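Local atomic coordinates of kojibiose phosphorylase (PDB entry 6W0P), a protein that belongs to glycoside hydrolase family 65, combining an N-terminal beta-rich domain, a helical central catalytic domain and a small C-terminal beta domain. Residues 702-707 / 713-718; 66-71 / 181-186; 192-197 / 269-274; 565-570 / 576-581. One frame throughout, in Å; residues are numbered along the deposited sequence.

Interaction 1 (702-707 / 713-718); sequences YYQFKI and LLTVKV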
# COMPACT_ATOMS: atom_id res chain seq x y z
N TYR A 702 -20.95 -27.11 -37.40
CA TYR A 702 -21.11 -28.03 -36.25
C TYR A 702 -19.93 -27.85 -35.31
O TYR A 702 -18.89 -27.29 -35.71
CB TYR A 702 -21.31 -29.46 -36.75
CG TYR A 702 -20.14 -30.20 -37.34
CD1 TYR A 702 -19.12 -30.69 -36.54
CD2 TYR A 702 -20.09 -30.51 -38.70
CE1 TYR A 702 -18.05 -31.40 -37.08
CE2 TYR A 702 -19.04 -31.23 -39.26
CZ TYR A 702 -18.02 -31.68 -38.43
OH TYR A 702 -17.00 -32.41 -38.95
N TYR A 703 -20.09 -28.30 -34.08
CA TYR A 703 -18.99 -28.54 -33.13
C TYR A 703 -19.22 -29.90 -32.48
O TYR A 703 -20.39 -30.39 -32.43
CB TYR A 703 -18.87 -27.42 -32.09
CG TYR A 703 -20.10 -27.22 -31.25
CD1 TYR A 703 -21.13 -26.39 -31.65
CD2 TYR A 703 -20.24 -27.86 -30.03
CE1 TYR A 703 -22.27 -26.22 -30.88
CE2 TYR A 703 -21.36 -27.68 -29.23
CZ TYR A 703 -22.38 -26.86 -29.66
OH TYR A 703 -23.48 -26.70 -28.87
N GLN A 704 -18.14 -30.48 -31.96
CA GLN A 704 -18.19 -31.79 -31.28
C GLN A 704 -17.21 -31.73 -30.13
O GLN A 704 -16.07 -31.29 -30.37
CB GLN A 704 -17.87 -32.91 -32.27
CG GLN A 704 -17.89 -34.32 -31.68
CD GLN A 704 -17.59 -35.33 -32.75
OE1 GLN A 704 -18.44 -35.68 -33.57
NE2 GLN A 704 -16.37 -35.81 -32.78
N PHE A 705 -17.65 -32.15 -28.94
CA PHE A 705 -16.81 -32.26 -27.73
C PHE A 705 -16.94 -33.67 -27.15
O PHE A 705 -17.91 -34.37 -27.51
CB PHE A 705 -17.15 -31.18 -26.70
CG PHE A 705 -18.54 -31.21 -26.12
CD1 PHE A 705 -18.82 -31.95 -24.98
CD2 PHE A 705 -19.54 -30.41 -26.65
CE1 PHE A 705 -20.10 -31.95 -24.44
CE2 PHE A 705 -20.81 -30.41 -26.11
CZ PHE A 705 -21.09 -31.18 -25.00
N LYS A 706 -15.94 -34.06 -26.35
CA LYS A 706 -15.85 -35.37 -25.66
C LYS A 706 -15.59 -35.11 -24.18
O LYS A 706 -14.71 -34.26 -23.86
CB LYS A 706 -14.76 -36.23 -26.28
CG LYS A 706 -15.01 -36.65 -27.72
CD LYS A 706 -13.88 -37.48 -28.28
CE LYS A 706 -14.02 -37.84 -29.73
NZ LYS A 706 -14.83 -39.07 -29.90
N ILE A 707 -16.33 -35.82 -23.33
CA ILE A 707 -16.27 -35.76 -21.84
C ILE A 707 -16.58 -37.16 -21.30
O ILE A 707 -17.26 -37.96 -21.98
CB ILE A 707 -17.23 -34.73 -21.23
CG1 ILE A 707 -18.69 -35.02 -21.57
CG2 ILE A 707 -16.83 -33.32 -21.62
CD1 ILE A 707 -19.66 -34.00 -21.02
N LEU A 713 -17.20 -42.54 -21.73
CA LEU A 713 -16.58 -41.59 -22.66
C LEU A 713 -17.63 -41.16 -23.67
O LEU A 713 -17.95 -41.96 -24.57
CB LEU A 713 -15.37 -42.22 -23.34
CG LEU A 713 -14.66 -41.32 -24.36
CD1 LEU A 713 -14.42 -39.93 -23.78
CD2 LEU A 713 -13.35 -41.96 -24.83
N LEU A 714 -18.16 -39.94 -23.52
CA LEU A 714 -19.29 -39.41 -24.33
C LEU A 714 -18.76 -38.52 -25.46
O LEU A 714 -17.95 -37.62 -25.17
CB LEU A 714 -20.21 -38.59 -23.44
CG LEU A 714 -20.79 -39.32 -22.26
CD1 LEU A 714 -21.39 -38.33 -21.28
CD2 LEU A 714 -21.83 -40.34 -22.71
N THR A 715 -19.29 -38.73 -26.67
CA THR A 715 -19.12 -37.85 -27.85
C THR A 715 -20.46 -37.18 -28.17
O THR A 715 -21.45 -37.89 -28.40
CB THR A 715 -18.60 -38.62 -29.07
OG1 THR A 715 -17.37 -39.27 -28.74
CG2 THR A 715 -18.39 -37.73 -30.27
N VAL A 716 -20.44 -35.85 -28.19
CA VAL A 716 -21.60 -34.97 -28.42
C VAL A 716 -21.27 -34.13 -29.63
O VAL A 716 -20.39 -33.30 -29.53
CB VAL A 716 -21.91 -34.10 -27.19
CG1 VAL A 716 -23.11 -33.21 -27.47
CG2 VAL A 716 -22.11 -34.91 -25.92
N LYS A 717 -22.00 -34.37 -30.73
CA LYS A 717 -21.94 -33.58 -31.98
C LYS A 717 -23.22 -32.75 -32.10
O LYS A 717 -24.30 -33.34 -32.04
CB LYS A 717 -21.77 -34.50 -33.20
CG LYS A 717 -21.59 -33.77 -34.52
CD LYS A 717 -21.31 -34.69 -35.67
CE LYS A 717 -21.39 -33.93 -36.98
NZ LYS A 717 -20.85 -34.72 -38.12
N VAL A 718 -23.08 -31.45 -32.32
CA VAL A 718 -24.20 -30.48 -32.47
C VAL A 718 -24.10 -29.80 -33.84
O VAL A 718 -23.08 -29.15 -34.08
CB VAL A 718 -24.19 -29.46 -31.32
CG1 VAL A 718 -25.41 -28.55 -31.36
CG2 VAL A 718 -24.07 -30.16 -29.98

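Interaction 2 (66-71 / 181-186); sequences YALKDT and GSDCYW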
# COMPACT_ATOMS: atom_id res chain seq x y z
N TYR A 66 12.59 -17.18 -2.69
CA TYR A 66 12.05 -15.95 -2.08
C TYR A 66 12.72 -14.72 -2.69
O TYR A 66 13.82 -14.82 -3.29
CB TYR A 66 12.25 -16.03 -0.57
CG TYR A 66 11.32 -16.99 0.13
CD1 TYR A 66 10.02 -16.62 0.44
CD2 TYR A 66 11.76 -18.24 0.54
CE1 TYR A 66 9.16 -17.48 1.10
CE2 TYR A 66 10.92 -19.10 1.22
CZ TYR A 66 9.61 -18.73 1.50
OH TYR A 66 8.77 -19.57 2.17
N ALA A 67 12.07 -13.56 -2.57
CA ALA A 67 12.69 -12.26 -2.84
C ALA A 67 14.01 -12.18 -2.07
O ALA A 67 14.05 -12.67 -0.94
CB ALA A 67 11.76 -11.14 -2.47
N LEU A 68 15.03 -11.56 -2.65
CA LEU A 68 16.41 -11.50 -2.07
C LEU A 68 16.42 -10.66 -0.79
O LEU A 68 17.22 -11.00 0.14
CB LEU A 68 17.34 -10.89 -3.12
CG LEU A 68 17.59 -11.77 -4.34
CD1 LEU A 68 18.39 -11.02 -5.40
CD2 LEU A 68 18.28 -13.06 -3.92
N LYS A 69 15.60 -9.60 -0.76
CA LYS A 69 15.43 -8.68 0.38
C LYS A 69 13.95 -8.53 0.72
O LYS A 69 13.13 -8.41 -0.21
CB LYS A 69 16.05 -7.31 0.06
CG LYS A 69 15.20 -6.40 -0.83
CD LYS A 69 15.99 -5.29 -1.51
CE LYS A 69 15.13 -4.09 -1.87
NZ LYS A 69 15.96 -2.93 -2.28
N ASP A 70 13.64 -8.53 2.02
CA ASP A 70 12.35 -8.08 2.61
C ASP A 70 11.97 -6.71 2.04
O ASP A 70 12.83 -5.82 2.02
CB ASP A 70 12.46 -7.93 4.13
CG ASP A 70 12.39 -9.24 4.88
OD1 ASP A 70 12.45 -10.30 4.23
OD2 ASP A 70 12.25 -9.17 6.12
N THR A 71 10.72 -6.55 1.61
CA THR A 71 9.99 -5.26 1.58
C THR A 71 9.49 -4.99 3.01
O THR A 71 8.69 -5.76 3.53
CB THR A 71 8.88 -5.27 0.53
OG1 THR A 71 9.57 -5.47 -0.71
CG2 THR A 71 8.06 -4.00 0.50
N GLY A 181 15.40 -11.07 -15.02
CA GLY A 181 16.52 -10.48 -15.78
C GLY A 181 17.61 -9.83 -14.90
O GLY A 181 18.40 -9.02 -15.47
N SER A 182 17.69 -10.15 -13.61
CA SER A 182 18.61 -9.51 -12.63
C SER A 182 19.56 -10.52 -11.97
O SER A 182 20.74 -10.20 -11.89
CB SER A 182 17.86 -8.74 -11.57
OG SER A 182 16.81 -8.02 -12.17
N ASP A 183 19.06 -11.64 -11.44
CA ASP A 183 19.85 -12.48 -10.51
C ASP A 183 19.68 -13.97 -10.82
O ASP A 183 18.56 -14.38 -11.19
CB ASP A 183 19.48 -12.17 -9.06
CG ASP A 183 19.70 -10.71 -8.74
OD1 ASP A 183 20.86 -10.34 -8.44
OD2 ASP A 183 18.72 -9.93 -8.83
N CYS A 184 20.77 -14.73 -10.64
CA CYS A 184 20.80 -16.21 -10.67
C CYS A 184 20.42 -16.70 -9.27
O CYS A 184 20.99 -16.20 -8.32
CB CYS A 184 22.17 -16.75 -11.05
SG CYS A 184 22.19 -18.56 -11.18
N TYR A 185 19.46 -17.62 -9.18
CA TYR A 185 18.88 -18.09 -7.89
C TYR A 185 19.42 -19.48 -7.56
O TYR A 185 18.86 -20.14 -6.70
CB TYR A 185 17.34 -18.00 -7.94
CG TYR A 185 16.84 -16.59 -7.76
CD1 TYR A 185 16.77 -15.72 -8.84
CD2 TYR A 185 16.51 -16.09 -6.51
CE1 TYR A 185 16.34 -14.41 -8.68
CE2 TYR A 185 16.08 -14.78 -6.33
CZ TYR A 185 16.00 -13.93 -7.42
OH TYR A 185 15.59 -12.64 -7.27
N TRP A 186 20.54 -19.86 -8.18
CA TRP A 186 21.22 -21.17 -8.00
C TRP A 186 22.64 -20.98 -7.46
O TRP A 186 23.33 -20.04 -7.94
CB TRP A 186 21.24 -21.92 -9.33
CG TRP A 186 19.86 -22.25 -9.81
CD1 TRP A 186 19.10 -21.54 -10.69
CD2 TRP A 186 19.05 -23.34 -9.37
NE1 TRP A 186 17.89 -22.15 -10.86
CE2 TRP A 186 17.83 -23.26 -10.06
CE3 TRP A 186 19.24 -24.40 -8.48
CZ2 TRP A 186 16.81 -24.19 -9.89
CZ3 TRP A 186 18.24 -25.32 -8.31
CH2 TRP A 186 17.04 -25.22 -9.01
O HOH W 1 14.45 -11.08 -5.60

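Interaction 3 (192-197 / 269-274); sequences FKIGNS and IALTKL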
# COMPACT_ATOMS: atom_id res chain seq x y z
N PHE A 192 30.45 -32.63 -13.43
CA PHE A 192 31.05 -33.98 -13.54
C PHE A 192 30.90 -34.53 -14.95
O PHE A 192 29.90 -34.21 -15.64
CB PHE A 192 30.37 -34.96 -12.57
CG PHE A 192 28.87 -35.01 -12.68
CD1 PHE A 192 28.24 -35.87 -13.57
CD2 PHE A 192 28.08 -34.21 -11.87
CE1 PHE A 192 26.86 -35.91 -13.67
CE2 PHE A 192 26.69 -34.25 -11.97
CZ PHE A 192 26.09 -35.09 -12.87
N LYS A 193 31.86 -35.36 -15.36
CA LYS A 193 31.72 -36.24 -16.54
C LYS A 193 31.98 -37.67 -16.08
O LYS A 193 33.02 -37.92 -15.49
CB LYS A 193 32.62 -35.78 -17.70
CG LYS A 193 32.63 -36.71 -18.91
CD LYS A 193 32.71 -35.98 -20.23
CE LYS A 193 33.27 -36.82 -21.36
NZ LYS A 193 32.54 -38.11 -21.52
N ILE A 194 31.01 -38.55 -16.30
CA ILE A 194 31.07 -40.00 -15.98
C ILE A 194 30.69 -40.75 -17.25
O ILE A 194 29.52 -40.72 -17.61
CB ILE A 194 30.13 -40.32 -14.80
CG1 ILE A 194 30.34 -39.31 -13.67
CG2 ILE A 194 30.31 -41.77 -14.36
CD1 ILE A 194 29.98 -39.79 -12.27
N GLY A 195 31.67 -41.39 -17.90
CA GLY A 195 31.47 -42.11 -19.17
C GLY A 195 31.02 -41.14 -20.26
O GLY A 195 31.60 -40.05 -20.36
N ASN A 196 29.98 -41.49 -21.01
CA ASN A 196 29.50 -40.65 -22.14
C ASN A 196 28.49 -39.62 -21.63
O ASN A 196 27.83 -38.97 -22.48
CB ASN A 196 28.94 -41.50 -23.28
CG ASN A 196 30.04 -42.20 -24.06
OD1 ASN A 196 30.02 -43.42 -24.21
ND2 ASN A 196 31.00 -41.42 -24.54
N SER A 197 28.40 -39.45 -20.31
CA SER A 197 27.40 -38.58 -19.65
C SER A 197 28.12 -37.40 -19.00
O SER A 197 29.23 -37.59 -18.48
CB SER A 197 26.57 -39.38 -18.69
OG SER A 197 25.73 -40.28 -19.42
N ILE A 269 20.35 -41.76 -9.98
CA ILE A 269 19.00 -41.86 -10.62
C ILE A 269 19.06 -41.12 -11.96
O ILE A 269 18.65 -41.70 -12.98
CB ILE A 269 17.90 -41.32 -9.69
CG1 ILE A 269 17.80 -42.16 -8.41
CG2 ILE A 269 16.57 -41.24 -10.43
CD1 ILE A 269 17.11 -41.45 -7.26
N ALA A 270 19.62 -39.91 -11.99
CA ALA A 270 19.67 -39.10 -13.23
C ALA A 270 20.41 -39.89 -14.32
O ALA A 270 19.87 -40.00 -15.45
CB ALA A 270 20.29 -37.76 -12.95
N LEU A 271 21.57 -40.46 -14.00
CA LEU A 271 22.42 -41.17 -14.98
C LEU A 271 21.75 -42.46 -15.46
O LEU A 271 21.90 -42.77 -16.66
CB LEU A 271 23.79 -41.47 -14.36
CG LEU A 271 24.69 -40.26 -14.20
CD1 LEU A 271 26.10 -40.70 -13.84
CD2 LEU A 271 24.69 -39.42 -15.47
N THR A 272 21.08 -43.19 -14.56
CA THR A 272 20.34 -44.44 -14.89
C THR A 272 19.23 -44.14 -15.90
O THR A 272 19.15 -44.84 -16.94
CB THR A 272 19.81 -45.13 -13.62
OG1 THR A 272 20.89 -45.28 -12.71
CG2 THR A 272 19.18 -46.48 -13.91
N LYS A 273 18.41 -43.11 -15.66
CA LYS A 273 17.30 -42.74 -16.57
C LYS A 273 17.86 -42.16 -17.88
O LYS A 273 17.38 -42.55 -18.95
CB LYS A 273 16.33 -41.79 -15.87
CG LYS A 273 15.27 -42.48 -15.01
CD LYS A 273 14.80 -41.62 -13.86
CE LYS A 273 13.93 -42.35 -12.87
NZ LYS A 273 12.51 -42.01 -13.08
N LEU A 274 18.86 -41.28 -17.82
CA LEU A 274 19.52 -40.74 -19.04
C LEU A 274 19.94 -41.91 -19.94
O LEU A 274 19.61 -41.88 -21.15
CB LEU A 274 20.75 -39.91 -18.64
CG LEU A 274 21.48 -39.26 -19.81
CD1 LEU A 274 20.58 -38.29 -20.56
CD2 LEU A 274 22.76 -38.58 -19.35

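Interaction 4 (565-570 / 576-581); sequences DEEMPI and YDRIYR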
# COMPACT_ATOMS: atom_id res chain seq x y z
N ASP A 565 -11.77 5.25 -24.98
CA ASP A 565 -10.73 4.22 -25.19
C ASP A 565 -9.38 4.74 -24.69
O ASP A 565 -8.60 3.92 -24.19
CB ASP A 565 -10.65 3.83 -26.67
CG ASP A 565 -11.84 3.02 -27.10
OD1 ASP A 565 -12.93 3.62 -27.26
OD2 ASP A 565 -11.68 1.80 -27.22
N GLU A 566 -9.13 6.04 -24.84
CA GLU A 566 -7.91 6.73 -24.31
C GLU A 566 -7.77 6.47 -22.80
O GLU A 566 -6.62 6.54 -22.31
CB GLU A 566 -7.96 8.23 -24.63
CG GLU A 566 -9.24 8.93 -24.19
CD GLU A 566 -9.49 10.28 -24.87
OE1 GLU A 566 -10.25 10.30 -25.87
OE2 GLU A 566 -8.94 11.29 -24.38
N GLU A 567 -8.87 6.16 -22.09
CA GLU A 567 -8.93 5.95 -20.62
C GLU A 567 -8.73 4.47 -20.27
O GLU A 567 -8.93 4.11 -19.10
CB GLU A 567 -10.28 6.40 -20.05
CG GLU A 567 -10.49 7.90 -20.04
CD GLU A 567 -11.80 8.32 -19.40
OE1 GLU A 567 -12.88 8.05 -19.99
OE2 GLU A 567 -11.74 8.90 -18.30
N MET A 568 -8.38 3.64 -21.25
CA MET A 568 -8.18 2.19 -21.01
C MET A 568 -6.69 1.86 -21.15
O MET A 568 -6.00 2.42 -21.99
CB MET A 568 -9.02 1.34 -21.97
CG MET A 568 -9.79 0.22 -21.28
SD MET A 568 -11.16 0.79 -20.22
CE MET A 568 -12.31 1.40 -21.46
N PRO A 569 -6.14 0.98 -20.27
CA PRO A 569 -6.89 0.41 -19.15
C PRO A 569 -7.08 1.46 -18.04
O PRO A 569 -6.40 2.49 -18.06
CB PRO A 569 -6.03 -0.79 -18.73
CG PRO A 569 -4.61 -0.40 -19.11
CD PRO A 569 -4.73 0.55 -20.29
N ILE A 570 -8.04 1.21 -17.14
CA ILE A 570 -8.51 2.17 -16.08
C ILE A 570 -7.34 2.55 -15.17
O ILE A 570 -7.17 3.76 -14.89
CB ILE A 570 -9.68 1.57 -15.28
CG1 ILE A 570 -10.98 1.52 -16.10
CG2 ILE A 570 -9.88 2.30 -13.96
CD1 ILE A 570 -11.69 2.85 -16.22
N TYR A 576 -6.07 6.20 -8.48
CA TYR A 576 -6.19 4.89 -7.82
C TYR A 576 -7.59 4.68 -7.19
O TYR A 576 -8.19 3.64 -7.46
CB TYR A 576 -5.13 4.72 -6.73
CG TYR A 576 -5.26 3.37 -6.08
CD1 TYR A 576 -5.18 2.22 -6.86
CD2 TYR A 576 -5.59 3.22 -4.75
CE1 TYR A 576 -5.34 0.97 -6.31
CE2 TYR A 576 -5.75 1.96 -4.18
CZ TYR A 576 -5.60 0.83 -4.97
OH TYR A 576 -5.73 -0.43 -4.47
N ASP A 577 -8.06 5.60 -6.35
CA ASP A 577 -9.31 5.35 -5.56
C ASP A 577 -10.56 5.37 -6.46
O ASP A 577 -11.59 4.79 -6.05
CB ASP A 577 -9.47 6.33 -4.41
CG ASP A 577 -9.95 7.69 -4.85
OD1 ASP A 577 -9.11 8.50 -5.28
OD2 ASP A 577 -11.17 7.93 -4.74
N ARG A 578 -10.51 6.02 -7.62
CA ARG A 578 -11.77 6.40 -8.31
C ARG A 578 -12.60 5.17 -8.72
O ARG A 578 -13.83 5.21 -8.58
CB ARG A 578 -11.48 7.29 -9.50
CG ARG A 578 -12.71 7.65 -10.31
CD ARG A 578 -12.19 8.39 -11.51
NE ARG A 578 -13.20 8.67 -12.50
CZ ARG A 578 -12.95 9.25 -13.65
NH1 ARG A 578 -11.71 9.61 -13.94
NH2 ARG A 578 -13.95 9.52 -14.47
N ILE A 579 -11.98 4.11 -9.22
CA ILE A 579 -12.74 2.91 -9.68
C ILE A 579 -13.58 2.30 -8.53
O ILE A 579 -14.60 1.68 -8.83
CB ILE A 579 -11.82 1.85 -10.32
CG1 ILE A 579 -12.65 0.78 -11.06
CG2 ILE A 579 -10.89 1.22 -9.28
CD1 ILE A 579 -13.59 1.32 -12.13
N TYR A 580 -13.20 2.46 -7.27
CA TYR A 580 -13.88 1.78 -6.13
C TYR A 580 -15.23 2.42 -5.83
O TYR A 580 -16.11 1.72 -5.27
CB TYR A 580 -13.01 1.79 -4.88
CG TYR A 580 -11.78 0.93 -4.99
CD1 TYR A 580 -11.88 -0.44 -5.05
CD2 TYR A 580 -10.52 1.48 -4.96
CE1 TYR A 580 -10.77 -1.25 -5.12
CE2 TYR A 580 -9.38 0.69 -5.02
CZ TYR A 580 -9.51 -0.68 -5.10
OH TYR A 580 -8.40 -1.46 -5.21
N ARG A 581 -15.41 3.70 -6.17
CA ARG A 581 -16.58 4.48 -5.66
C ARG A 581 -17.60 4.69 -6.79
O ARG A 581 -18.26 5.75 -6.79
CB ARG A 581 -16.11 5.77 -4.98
CG ARG A 581 -15.21 6.66 -5.81
CD ARG A 581 -14.69 7.82 -4.99
NE ARG A 581 -13.74 8.62 -5.75
CZ ARG A 581 -14.04 9.61 -6.61
NH1 ARG A 581 -15.30 9.94 -6.84
NH2 ARG A 581 -13.06 10.25 -7.25

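Interaction 1 (702-707 / 713-718)
The ring of Y702 carries K717 over one face: CE sits above the ring centre, 4.0 Å from Y702 CG, and NZ beyond it makes a cation-pi contact at 4.2 Å from the centroid. On the opposite side of the sheet, Y703 and F705 each present a ring face to a valine of the other strand. Y703 CZ lies 3.6 Å from V718 CB and F705 CZ 3.7 Å from V716 CB, the branch carbon offset toward the ring's rim. The CG atoms of Y703 and F705 stand between backbone N and carbonyl carbon (chi1 59° and 63°), which swings the rings across to the neighbouring strand. These are hydrogen-bonded pairs of an antiparallel hairpin; V718 N to Y703 O measures 2.9 Å, with an N-H...O angle of 178°. On the Y702 side, K706 bends at its last torsion and gives NZ to T715 OG1 at 2.8 Å, and Q704 CD rests 3.5 Å from T715 CG2. Helix 666-680 packs on Y703, F705 and I707, and Y703 OH bonds to T695 O. The hairpin is amphipathic: a mainly apolar face buried against this helix and strand 689-692, a partly exposed one with both lysine contacts.

Interaction 2 (66-71 / 181-186)
This is a small loop-to-loop contact in the N-terminal domain, where L68, in the loop after strand 64-66, meets Y185 and D183, just ahead of strand 186-194. No direct hydrogen bond joins the two segments; van der Waals contact and one water do the work. L68 and Y185 reach for each other from opposite directions. L68 CD2 lies 3.7 Å from Y185 CE2, an oblique approach to the ring, and L68 CG is 3.7 Å from Y185 OH. A chi1 of -68° sets L68 CG beside the backbone N, and chi2 of 173° directs the other methyl, CD1, to the carboxylate of D183, 3.6 Å from D183 CG. The carbonyl oxygen of Y66 also approaches the ring, 3.8 Å from Y185 CE2. The water sits in the plane of the Y185 ring at its edge, 2.6 Å from Y185 OH, and accepts the backbone N-H of L68 at 3.0 Å from L68 N. F84 packs edge-to-face with Y185, and L205 touches L68. The chemistry is mixed: L68 meets the phenol through carbon atoms, while the polar link between the loops runs through the water that joins Y185 OH to L68 N.

Interaction 3 (192-197 / 269-274)
I194 and S197 are the end residues of a type II' beta turn that faces L271 and L274 on helix 263-277, and the CA atoms of S197 and L271 are the nearest pair between the segments, 7.3 Å apart. The turn closes a tight two-residue beta hairpin between strands 186-194 and 197-204: I194 N reaches S197 O at 3.0 Å, and S197 N reaches I194 O at 3.2 Å. G195 takes the positive phi (62°) that the second position of such a turn requires. Here the edge hairpin of the large antiparallel sheet meets a helix that follows the last long strand of that sheet, 245-256, in the chain.

L271 touches both ends of the turn. Its two methyls divide the hairpin end between them, CD1 4.2 Å from I194 CB and CD2 3.7 Å from S197 CB. L274, one helical turn on, has CG anti to its backbone N (chi1 -178°) and brings CD2 alongside S197, 3.9 Å from S197 CB. No hydrogen bond crosses, so the segments are joined by van der Waals contact of leucine methyls with I194 and the CB and OG of S197. The same helix face continues onto neighbouring strands: V214 receives both A270 and L271, while Y250 and T252 touch L274. F192, two residue pairs back along the hairpin and paired with G199, makes a cation-pi contact with R267 of the helix. The hydroxyl at this apolar contact has a polar partner: S197 OG is hydrogen-bonded to R216 NH1 and lies 3.4 Å from L274 CD2.

Interaction 4 (565-570 / 576-581)
I570 lays its CG2 methyl against I579, 4.1 Å from I579 CB, the two side chains crossing at about a right angle. A chi1 of -72° leaves CG2 of I570 anti to the backbone N, and this is the branch that meets I579. The pair is the apolar part of a small interface between two neighbouring parts of one long loop of the central catalytic domain. I579 belongs to a short 3-10 segment that includes Y580, whose N bonds D577 O at 3.1 Å. Beyond I570, I579 turns its own CG2 to a face of the Y580 ring, 4.3 Å above the plane.

The second meeting is electrostatic. The extended side chain of R578 reaches toward E567, but E567 OE2 stays 4.4 Å from R578 NH1, beyond a salt bridge. Both groups have firmer partners: E567 OE2 accepts a hydrogen bond from W574 NE1, and R578 NH1 forms a salt bridge with D390 of the second subunit, while W574 also makes a cation-pi contact with the guanidinium. Alongside, D577 OD2 lies in the guanidinium plane of R581, 2.8 Å from R581 NE, and R581 NH1 bonds to Q460 of the second subunit. The link between the segments is therefore light, one aliphatic contact and one pair of opposite charges that probably attract weakly, whereas R578 and R581 also bind the second subunit, against which this loop lies.

Following the chain from the N terminus, interaction 2 comes first, closing a loop of 109 residues between 66-71 and 181-186 in the N-terminal domain. Interaction 3 then spans 71 residues, from the edge hairpin of the large sheet to the helix after strand 245-256. Interactions 4 and 1 are local, each bridging five residues: one in a loop of the central domain beside the second subunit, the other in the C-terminal hairpin. The four lie in series, with none nested or crossed. No two touch; interactions 2 and 3 approach to about 13 Å between nearest atoms, whereas interactions 3 and 4 lie on opposite sides of the chain's centre, their centres 56 Å apart.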